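Local coordinates for tail spike protein (Acinetobacter phage vB_AbaP_AS12, PDB 6EU4), which is a trimeric phage tailspike that probably recognises, and may cleave, the surface polysaccharide of its Acinetobacter host, at residues Q335-A340 with S348-Q353; N370-V375 with F388-N393; L406-G411 with T436-L441. All blocks are in the same frame, centred on the assembly; numbering follows the deposited sequence.

Overall arrangement
The three contacts succeed one another along a parallel beta-helix, with centres 8 Å apart between contacts 1 and 2 and 9 Å apart between contacts 2 and 3. Contacts 1 and 2 are interior: they join corresponding walls of the helix, strands 336-341 and 351-355 in the first, 371-376 and 387-390 in the second, and are built of phenylalanine rings, with a selenomethionine added in contact 2. Contact 3 joins strand 405-409 to the loop 436-441 and mixes one aromatic pair with aliphatic touches; it is also largely buried, with Thr-436 partly exposed at its edge. In contact 1, segment 348-353 also hydrogen-bonds to the second subunit; contacts 2 and 3 are touched by no other chain.

Contact 1 (Q335-A340 with S348-Q353); sequences QNFLYA and SNFNGQ
Phe-337 reaches across the lumen of the beta-helix to meet Phe-350, which comes from the opposite direction. Its CB leans toward 348-353 and packs, on its own side of the helix, near the carbonyl O of Met-372. CG stands anti to the backbone N (chi1 175°), and this sends the ring straight on into the interior. Only the far end of the ring makes the crossing: CE1 lies 3.8 Å from Phe-350 CE2, while CZ is 3.5 Å from the same CE2 and 3.6 Å from Phe-350 CZ. The leading edge thus arrives over one face of Phe-350, with CZ of Phe-337 displaced toward the rim of that ring. The result is a T-shaped pair with planes at 87° and ring centroids 5.2 Å apart. On 348-353, Gln-353 NE2 donates to Asn-351 OD1 over 3.0 Å in a nearly straight bond that comes from above the carbonyl plane, and the same NE2 also binds Gln-292 of the second subunit. Segment 348-353 therefore presents a ring to the interior and amides to the trimer interface. Within the chain, the Phe-337 ring also meets Phe-315 edge-to-face and touches Phe-373, Phe-350 lies near Phe-388, and both touch Asn-329 of strand 321-334, so the pair sits between successive coils.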
loop_
_atom_site.group_PDB
_atom_site.type_symbol
_atom_site.label_atom_id
_atom_site.label_comp_id
_atom_site.label_asym_id
_atom_site.label_seq_id
_atom_site.Cartn_x
_atom_site.Cartn_y
_atom_site.Cartn_z
ATOM N N GLN A 335 7.939 -7.387 -25.015
ATOM C CA GLN A 335 7.653 -8.816 -24.979
ATOM C C GLN A 335 7.003 -9.218 -23.663
ATOM O O GLN A 335 6.116 -10.076 -23.644
ATOM C CB GLN A 335 8.926 -9.619 -25.207
ATOM C CG GLN A 335 8.662 -11.112 -25.348
ATOM C CD GLN A 335 9.956 -11.883 -25.532
ATOM O OE1 GLN A 335 10.780 -11.523 -26.370
ATOM N NE2 GLN A 335 10.156 -12.915 -24.723
ATOM N N ASN A 336 7.444 -8.636 -22.553
ATOM C CA ASN A 336 6.817 -8.854 -21.256
ATOM C C ASN A 336 6.410 -7.520 -20.655
ATOM O O ASN A 336 7.088 -6.507 -20.848
ATOM C CB ASN A 336 7.750 -9.521 -20.221
ATOM C CG ASN A 336 8.407 -10.824 -20.693
ATOM O OD1 ASN A 336 9.594 -11.022 -20.433
ATOM N ND2 ASN A 336 7.656 -11.724 -21.315
ATOM N N PHE A 337 5.324 -7.540 -19.885
ATOM C CA PHE A 337 5.014 -6.423 -19.005
ATOM C C PHE A 337 5.913 -6.491 -17.778
ATOM O O PHE A 337 6.639 -5.542 -17.482
ATOM C CB PHE A 337 3.530 -6.456 -18.630
ATOM C CG PHE A 337 3.095 -5.410 -17.633
ATOM C CD1 PHE A 337 2.623 -4.175 -18.057
ATOM C CD2 PHE A 337 3.076 -5.706 -16.279
ATOM C CE1 PHE A 337 2.186 -3.237 -17.147
ATOM C CE2 PHE A 337 2.660 -4.783 -15.351
ATOM C CZ PHE A 337 2.193 -3.540 -15.781
ATOM N N LEU A 338 5.919 -7.640 -17.106
ATOM C CA LEU A 338 6.767 -7.901 -15.959
ATOM C C LEU A 338 7.500 -9.202 -16.219
ATOM O O LEU A 338 6.870 -10.235 -16.483
ATOM C CB LEU A 338 5.959 -8.012 -14.676
ATOM C CG LEU A 338 6.738 -8.547 -13.456
ATOM C CD1 LEU A 338 7.877 -7.620 -13.073
ATOM C CD2 LEU A 338 5.760 -8.739 -12.291
ATOM N N TYR A 339 8.820 -9.139 -16.174
ATOM C CA TYR A 339 9.661 -10.315 -16.027
ATOM C C TYR A 339 10.091 -10.391 -14.563
ATOM O O TYR A 339 10.772 -9.489 -14.074
ATOM C CB TYR A 339 10.882 -10.238 -16.942
ATOM C CG TYR A 339 11.804 -11.410 -16.754
ATOM C CD1 TYR A 339 11.592 -12.587 -17.444
ATOM C CD2 TYR A 339 12.876 -11.348 -15.866
ATOM C CE1 TYR A 339 12.435 -13.691 -17.270
ATOM C CE2 TYR A 339 13.723 -12.436 -15.690
ATOM C CZ TYR A 339 13.484 -13.606 -16.384
ATOM O OH TYR A 339 14.305 -14.704 -16.211
ATOM N N ALA A 340 9.698 -11.462 -13.874
ATOM C CA ALA A 340 9.999 -11.649 -12.455
ATOM C C ALA A 340 10.724 -12.974 -12.298
ATOM O O ALA A 340 10.185 -14.029 -12.662
ATOM C CB ALA A 340 8.734 -11.644 -11.598
ATOM N N SER A 348 -0.673 -3.373 -6.972
ATOM C CA SER A 348 -1.972 -3.044 -6.389
ATOM C C SER A 348 -2.571 -1.844 -7.111
ATOM O O SER A 348 -1.961 -0.768 -7.165
ATOM C CB SER A 348 -1.864 -2.768 -4.882
ATOM O OG SER A 348 -1.290 -1.501 -4.609
ATOM N N ASN A 349 -3.770 -2.035 -7.662
ATOM C CA ASN A 349 -4.522 -0.955 -8.310
ATOM C C ASN A 349 -3.715 -0.280 -9.419
ATOM O O ASN A 349 -3.712 0.939 -9.555
ATOM C CB ASN A 349 -4.969 0.051 -7.249
ATOM C CG ASN A 349 -6.162 0.873 -7.662
ATOM O OD1 ASN A 349 -6.675 0.746 -8.764
ATOM N ND2 ASN A 349 -6.627 1.731 -6.743
ATOM N N PHE A 350 -3.057 -1.092 -10.240
ATOM C CA PHE A 350 -2.382 -0.598 -11.437
ATOM C C PHE A 350 -3.399 -0.047 -12.432
ATOM O O PHE A 350 -4.583 -0.398 -12.426
ATOM C CB PHE A 350 -1.557 -1.713 -12.095
ATOM C CG PHE A 350 -0.416 -1.211 -12.932
ATOM C CD1 PHE A 350 0.791 -0.893 -12.340
ATOM C CD2 PHE A 350 -0.550 -1.047 -14.311
ATOM C CE1 PHE A 350 1.852 -0.409 -13.076
ATOM C CE2 PHE A 350 0.518 -0.567 -15.065
ATOM C CZ PHE A 350 1.714 -0.243 -14.455
ATOM N N ASN A 351 -2.929 0.861 -13.291
ATOM C CA ASN A 351 -3.761 1.344 -14.384
ATOM C C ASN A 351 -2.828 1.417 -15.594
ATOM O O ASN A 351 -2.030 2.358 -15.731
ATOM C CB ASN A 351 -4.421 2.675 -14.025
ATOM C CG ASN A 351 -5.384 3.175 -15.081
ATOM O OD1 ASN A 351 -5.302 2.810 -16.256
ATOM N ND2 ASN A 351 -6.294 4.064 -14.668
ATOM N N GLY A 352 -2.868 0.377 -16.421
ATOM C CA GLY A 352 -1.983 0.248 -17.568
ATOM C C GLY A 352 -2.774 0.377 -18.862
ATOM O O GLY A 352 -3.810 -0.271 -19.039
ATOM N N GLN A 353 -2.273 1.223 -19.764
ATOM C CA GLN A 353 -3.016 1.609 -20.955
ATOM C C GLN A 353 -2.161 1.431 -22.194
ATOM O O GLN A 353 -0.951 1.667 -22.163
ATOM C CB GLN A 353 -3.476 3.063 -20.845
ATOM C CG GLN A 353 -4.258 3.295 -19.561
ATOM C CD GLN A 353 -4.768 4.717 -19.410
ATOM O OE1 GLN A 353 -4.632 5.529 -20.326
ATOM N NE2 GLN A 353 -5.374 5.022 -18.257
#

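Contact 2 (N370-V375 with F388-N393); sequences NSMFCV and FGFAYN
Met-372 and Phe-390 mark the nearest approach of the two backbones, with their CA atoms 8.3 Å apart, so that side chains alone bridge 370-375 and 388-393. Met-372 is present as selenomethionine, and its chain slides past Phe-390 in the opposite direction. Its CG sits over the centre of the ring, 3.6 Å from the Phe-390 centroid and 13° off the normal, a CH-pi contact. A further bend (chi2 -65°) then carries the selenium beyond the rim, above the plane but to one side, where SE is 3.5 Å from Phe-390 CE1 and 4.1 Å from the ring centroid, an oblique Met-aromatic contact. On the opposite face Phe-388 CB lies 3.5 Å above the plane of Phe-390, displaced toward the rim. Gly-389, the centre of an inverse gamma turn closed by a weak bond from Phe-390 N to Phe-388 O, lies between these two residues, both of which head toward 370-375. Phe-373 completes the cluster, and its side chain crosses those of Phe-388 and Phe-390 at about a right angle. Its CE2 comes to 3.7 Å from the edge of the Phe-390 ring at CZ, and its own edge is directed at the face of Phe-388, with CZ 4.0 Å from Phe-388 CE2 and the planes at 84°. Leu-406 of strand 405-409 touches both Phe-373 and Phe-390, and Leu-383 of strand 380-384 touches Phe-373 and Phe-388. The chemistry is entirely apolar: contact between the segments rests on dispersion, ring quadrupoles and a polarisable chalcogen, selenium here in place of the sulfur of methionine. With a neighbour on each face and another at its edge, the Phe-390 ring is probably restricted in its motion by shape rather than by any directional polar bond.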
loop_
_atom_site.group_PDB
_atom_site.type_symbol
_atom_site.label_atom_id
_atom_site.label_comp_id
_atom_site.label_asym_id
_atom_site.label_seq_id
_atom_site.Cartn_x
_atom_site.Cartn_y
_atom_site.Cartn_z
ATOM N N ASN A 370 6.414 -15.330 -24.683
ATOM C CA ASN A 370 5.462 -14.269 -25.026
ATOM C C ASN A 370 4.316 -14.242 -24.019
ATOM O O ASN A 370 3.181 -14.606 -24.306
ATOM C CB ASN A 370 4.963 -14.411 -26.459
ATOM C CG ASN A 370 4.032 -15.625 -26.702
ATOM O OD1 ASN A 370 4.274 -16.757 -26.246
ATOM N ND2 ASN A 370 2.978 -15.380 -27.481
ATOM N N SER A 371 4.643 -13.734 -22.828
ATOM C CA SER A 371 3.692 -13.594 -21.744
ATOM C C SER A 371 3.762 -12.197 -21.144
ATOM O O SER A 371 4.840 -11.608 -21.029
ATOM C CB SER A 371 3.939 -14.645 -20.649
ATOM O OG SER A 371 5.250 -14.571 -20.100
HETATM N N MSE A 372 2.619 -11.674 -20.724
HETATM C CA MSE A 372 2.650 -10.369 -20.077
HETATM C C MSE A 372 3.326 -10.448 -18.710
HETATM O O MSE A 372 4.144 -9.580 -18.378
HETATM C CB MSE A 372 1.251 -9.777 -19.946
HETATM C CG MSE A 372 0.678 -9.295 -21.273
HETATM SE SE MSE A 372 1.686 -7.778 -22.055
HETATM C CE MSE A 372 2.944 -8.767 -23.187
ATOM N N PHE A 373 3.013 -11.498 -17.944
ATOM C CA PHE A 373 3.656 -11.769 -16.659
ATOM C C PHE A 373 4.442 -13.050 -16.822
ATOM O O PHE A 373 3.854 -14.129 -16.934
ATOM C CB PHE A 373 2.621 -11.870 -15.534
ATOM C CG PHE A 373 1.876 -10.597 -15.326
ATOM C CD1 PHE A 373 2.401 -9.592 -14.514
ATOM C CD2 PHE A 373 0.677 -10.361 -15.982
ATOM C CE1 PHE A 373 1.739 -8.391 -14.360
ATOM C CE2 PHE A 373 0.008 -9.148 -15.814
ATOM C CZ PHE A 373 0.546 -8.168 -15.006
ATOM N N CYS A 374 5.763 -12.923 -16.904
ATOM C CA CYS A 374 6.665 -14.066 -17.000
ATOM C C CYS A 374 7.210 -14.283 -15.588
ATOM O O CYS A 374 8.057 -13.523 -15.117
ATOM C CB CYS A 374 7.762 -13.792 -18.018
ATOM S SG CYS A 374 8.885 -15.174 -18.263
ATOM N N VAL A 375 6.705 -15.309 -14.907
ATOM C CA VAL A 375 6.826 -15.459 -13.456
ATOM C C VAL A 375 7.610 -16.737 -13.207
ATOM O O VAL A 375 7.040 -17.838 -13.240
ATOM C CB VAL A 375 5.449 -15.503 -12.782
ATOM C CG1 VAL A 375 5.576 -15.508 -11.269
ATOM C CG2 VAL A 375 4.598 -14.319 -13.212
ATOM N N PHE A 388 -5.669 -3.579 -16.669
ATOM C CA PHE A 388 -4.528 -3.830 -17.561
ATOM C C PHE A 388 -4.981 -3.828 -19.011
ATOM O O PHE A 388 -5.665 -4.759 -19.461
ATOM C CB PHE A 388 -3.855 -5.142 -17.202
ATOM C CG PHE A 388 -3.220 -5.123 -15.843
ATOM C CD1 PHE A 388 -3.952 -5.481 -14.719
ATOM C CD2 PHE A 388 -1.905 -4.703 -15.684
ATOM C CE1 PHE A 388 -3.368 -5.462 -13.467
ATOM C CE2 PHE A 388 -1.326 -4.657 -14.445
ATOM C CZ PHE A 388 -2.055 -5.026 -13.325
ATOM N N GLY A 389 -4.554 -2.797 -19.735
ATOM C CA GLY A 389 -4.987 -2.544 -21.091
ATOM C C GLY A 389 -4.223 -3.353 -22.123
ATOM O O GLY A 389 -3.736 -2.792 -23.110
ATOM N N PHE A 390 -4.128 -4.675 -21.923
ATOM C CA PHE A 390 -3.528 -5.550 -22.922
ATOM C C PHE A 390 -4.469 -5.589 -24.127
ATOM O O PHE A 390 -5.631 -5.986 -23.994
ATOM C CB PHE A 390 -3.330 -6.951 -22.348
ATOM C CG PHE A 390 -2.485 -6.986 -21.087
ATOM C CD1 PHE A 390 -1.300 -6.268 -21.000
ATOM C CD2 PHE A 390 -2.880 -7.745 -20.010
ATOM C CE1 PHE A 390 -0.537 -6.297 -19.841
ATOM C CE2 PHE A 390 -2.141 -7.791 -18.858
ATOM C CZ PHE A 390 -0.974 -7.063 -18.751
ATOM N N ALA A 391 -3.985 -5.156 -25.294
ATOM C CA ALA A 391 -4.894 -4.862 -26.400
ATOM C C ALA A 391 -5.492 -6.114 -27.017
ATOM O O ALA A 391 -6.602 -6.045 -27.568
ATOM C CB ALA A 391 -4.171 -4.052 -27.483
ATOM N N TYR A 392 -4.774 -7.242 -26.989
ATOM C CA TYR A 392 -5.073 -8.352 -27.888
ATOM C C TYR A 392 -5.310 -9.685 -27.183
ATOM O O TYR A 392 -4.534 -10.113 -26.320
ATOM C CB TYR A 392 -3.942 -8.558 -28.901
ATOM C CG TYR A 392 -3.569 -7.299 -29.655
ATOM C CD1 TYR A 392 -4.531 -6.516 -30.282
ATOM C CD2 TYR A 392 -2.261 -6.866 -29.682
ATOM C CE1 TYR A 392 -4.185 -5.370 -30.939
ATOM C CE2 TYR A 392 -1.909 -5.721 -30.324
ATOM C CZ TYR A 392 -2.865 -4.970 -30.944
ATOM O OH TYR A 392 -2.481 -3.829 -31.598
ATOM N N ASN A 393 -6.343 -10.382 -27.644
ATOM C CA ASN A 393 -6.472 -11.818 -27.454
ATOM C C ASN A 393 -6.627 -12.444 -28.836
ATOM O O ASN A 393 -6.485 -11.760 -29.863
ATOM C CB ASN A 393 -7.603 -12.165 -26.470
ATOM C CG ASN A 393 -8.985 -11.865 -27.009
ATOM O OD1 ASN A 393 -9.192 -11.723 -28.223
ATOM N ND2 ASN A 393 -9.964 -11.809 -26.097
#

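Contact 3 (L406-G411 with T436-L441); sequences LAYVEG and TAFTKL
Tyr-408 and Phe-438 join strand 405-409 of the parallel beta-helix to a loop that runs back along it, the touching parts being 159° apart in direction. The aromatic share of the contact is this one pair. With chi1 at 178°, the phenol of Tyr-408 swings away from its own backbone N and extends to the loop, where its CD1 comes within 3.4 Å of Phe-438 CZ. The rings meet obliquely, inclined at 36° with centroids 5.6 Å apart. Phe-438 is also stacked on Tyr-444, while its backbone N is bonded to Asn-370 OD1, which ties the loop to the preceding coil.

Aliphatic contacts lie at both ends of the pair. Near the start of the strand, the end of Leu-441 turns toward 406-411, so that CD1 sits against the main chain, 3.7 Å from Leu-406 N, and brushes Leu-406 CB at 4.2 Å. At the other end Thr-436 turns its two branches to separate partners: OG1 is hydrogen-bonded to Ser-364 OG, whereas the methyl CG2 lies beside the phenol oxygen, 4.0 Å from Tyr-408 OH.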
loop_
_atom_site.group_PDB
_atom_site.type_symbol
_atom_site.label_atom_id
_atom_site.label_comp_id
_atom_site.label_asym_id
_atom_site.label_seq_id
_atom_site.Cartn_x
_atom_site.Cartn_y
_atom_site.Cartn_z
ATOM N N LEU A 406 -1.400 -14.178 -21.027
ATOM C CA LEU A 406 -1.403 -13.312 -19.849
ATOM C C LEU A 406 -0.204 -13.623 -18.973
ATOM O O LEU A 406 0.528 -12.720 -18.557
ATOM C CB LEU A 406 -2.687 -13.457 -19.023
ATOM C CG LEU A 406 -2.688 -12.664 -17.699
ATOM C CD1 LEU A 406 -2.591 -11.151 -18.029
ATOM C CD2 LEU A 406 -3.923 -12.928 -16.836
ATOM N N ALA A 407 0.036 -14.902 -18.707
ATOM C CA ALA A 407 1.079 -15.265 -17.762
ATOM C C ALA A 407 1.634 -16.646 -18.049
ATOM O O ALA A 407 0.924 -17.538 -18.520
ATOM C CB ALA A 407 0.566 -15.235 -16.328
ATOM N N TYR A 408 2.925 -16.790 -17.759
ATOM C CA TYR A 408 3.632 -18.053 -17.711
ATOM C C TYR A 408 4.243 -18.160 -16.331
ATOM O O TYR A 408 4.932 -17.234 -15.887
ATOM C CB TYR A 408 4.728 -18.130 -18.763
ATOM C CG TYR A 408 5.500 -19.423 -18.706
ATOM C CD1 TYR A 408 4.878 -20.630 -18.964
ATOM C CD2 TYR A 408 6.848 -19.432 -18.397
ATOM C CE1 TYR A 408 5.561 -21.806 -18.925
ATOM C CE2 TYR A 408 7.549 -20.630 -18.366
ATOM C CZ TYR A 408 6.897 -21.801 -18.639
ATOM O OH TYR A 408 7.565 -23.007 -18.591
ATOM N N VAL A 409 3.969 -19.267 -15.652
ATOM C CA VAL A 409 4.318 -19.439 -14.250
ATOM C C VAL A 409 5.059 -20.760 -14.112
ATOM O O VAL A 409 4.502 -21.817 -14.423
ATOM C CB VAL A 409 3.072 -19.418 -13.341
ATOM C CG1 VAL A 409 3.484 -19.256 -11.891
ATOM C CG2 VAL A 409 2.101 -18.306 -13.748
ATOM N N GLU A 410 6.301 -20.712 -13.626
ATOM C CA GLU A 410 7.124 -21.916 -13.583
ATOM C C GLU A 410 8.092 -21.902 -12.408
ATOM O O GLU A 410 8.262 -20.900 -11.703
ATOM C CB GLU A 410 7.902 -22.091 -14.901
ATOM C CG GLU A 410 9.095 -21.168 -15.063
ATOM C CD GLU A 410 10.388 -21.737 -14.484
ATOM O OE1 GLU A 410 10.994 -21.079 -13.609
ATOM O OE2 GLU A 410 10.796 -22.855 -14.876
ATOM N N GLY A 411 8.743 -23.052 -12.208
ATOM C CA GLY A 411 9.875 -23.164 -11.303
ATOM C C GLY A 411 9.586 -22.788 -9.857
ATOM O O GLY A 411 10.374 -22.068 -9.228
ATOM N N THR A 436 6.449 -23.160 -24.126
ATOM C CA THR A 436 7.004 -21.845 -23.804
ATOM C C THR A 436 6.659 -20.827 -24.888
ATOM O O THR A 436 7.307 -19.779 -24.977
ATOM C CB THR A 436 8.523 -21.881 -23.591
ATOM O OG1 THR A 436 9.183 -22.396 -24.761
ATOM C CG2 THR A 436 8.881 -22.733 -22.362
ATOM N N ALA A 437 5.656 -21.120 -25.707
ATOM C CA ALA A 437 5.165 -20.206 -26.728
ATOM C C ALA A 437 3.659 -20.365 -26.797
ATOM O O ALA A 437 3.158 -21.489 -26.911
ATOM C CB ALA A 437 5.796 -20.494 -28.097
ATOM N N PHE A 438 2.946 -19.246 -26.731
ATOM C CA PHE A 438 1.512 -19.241 -26.520
ATOM C C PHE A 438 0.789 -18.496 -27.632
ATOM O O PHE A 438 1.365 -17.651 -28.329
ATOM C CB PHE A 438 1.222 -18.638 -25.149
ATOM C CG PHE A 438 2.104 -19.236 -24.082
ATOM C CD1 PHE A 438 1.871 -20.525 -23.643
ATOM C CD2 PHE A 438 3.204 -18.553 -23.593
ATOM C CE1 PHE A 438 2.723 -21.127 -22.717
ATOM C CE2 PHE A 438 4.039 -19.148 -22.644
ATOM C CZ PHE A 438 3.802 -20.424 -22.229
ATOM N N THR A 439 -0.496 -18.839 -27.801
ATOM C CA THR A 439 -1.311 -18.240 -28.852
ATOM C C THR A 439 -2.665 -17.759 -28.355
ATOM O O THR A 439 -3.519 -17.389 -29.173
ATOM C CB THR A 439 -1.508 -19.248 -29.993
ATOM O OG1 THR A 439 -2.197 -20.398 -29.492
ATOM C CG2 THR A 439 -0.168 -19.693 -30.573
ATOM N N LYS A 440 -2.889 -17.762 -27.047
ATOM C CA LYS A 440 -4.091 -17.199 -26.460
ATOM C C LYS A 440 -3.727 -16.415 -25.209
ATOM O O LYS A 440 -2.714 -16.680 -24.563
ATOM C CB LYS A 440 -5.107 -18.297 -26.106
ATOM C CG LYS A 440 -5.621 -19.070 -27.314
ATOM C CD LYS A 440 -6.678 -20.068 -26.887
ATOM C CE LYS A 440 -7.407 -20.668 -28.085
ATOM N NZ LYS A 440 -6.472 -21.305 -29.010
ATOM N N LEU A 441 -4.587 -15.456 -24.857
ATOM C CA LEU A 441 -4.381 -14.614 -23.680
ATOM C C LEU A 441 -4.823 -15.417 -22.458
ATOM O O LEU A 441 -5.887 -15.203 -21.873
ATOM C CB LEU A 441 -5.143 -13.303 -23.825
ATOM C CG LEU A 441 -4.903 -12.257 -22.737
ATOM C CD1 LEU A 441 -3.456 -11.737 -22.800
ATOM C CD2 LEU A 441 -5.906 -11.103 -22.887
#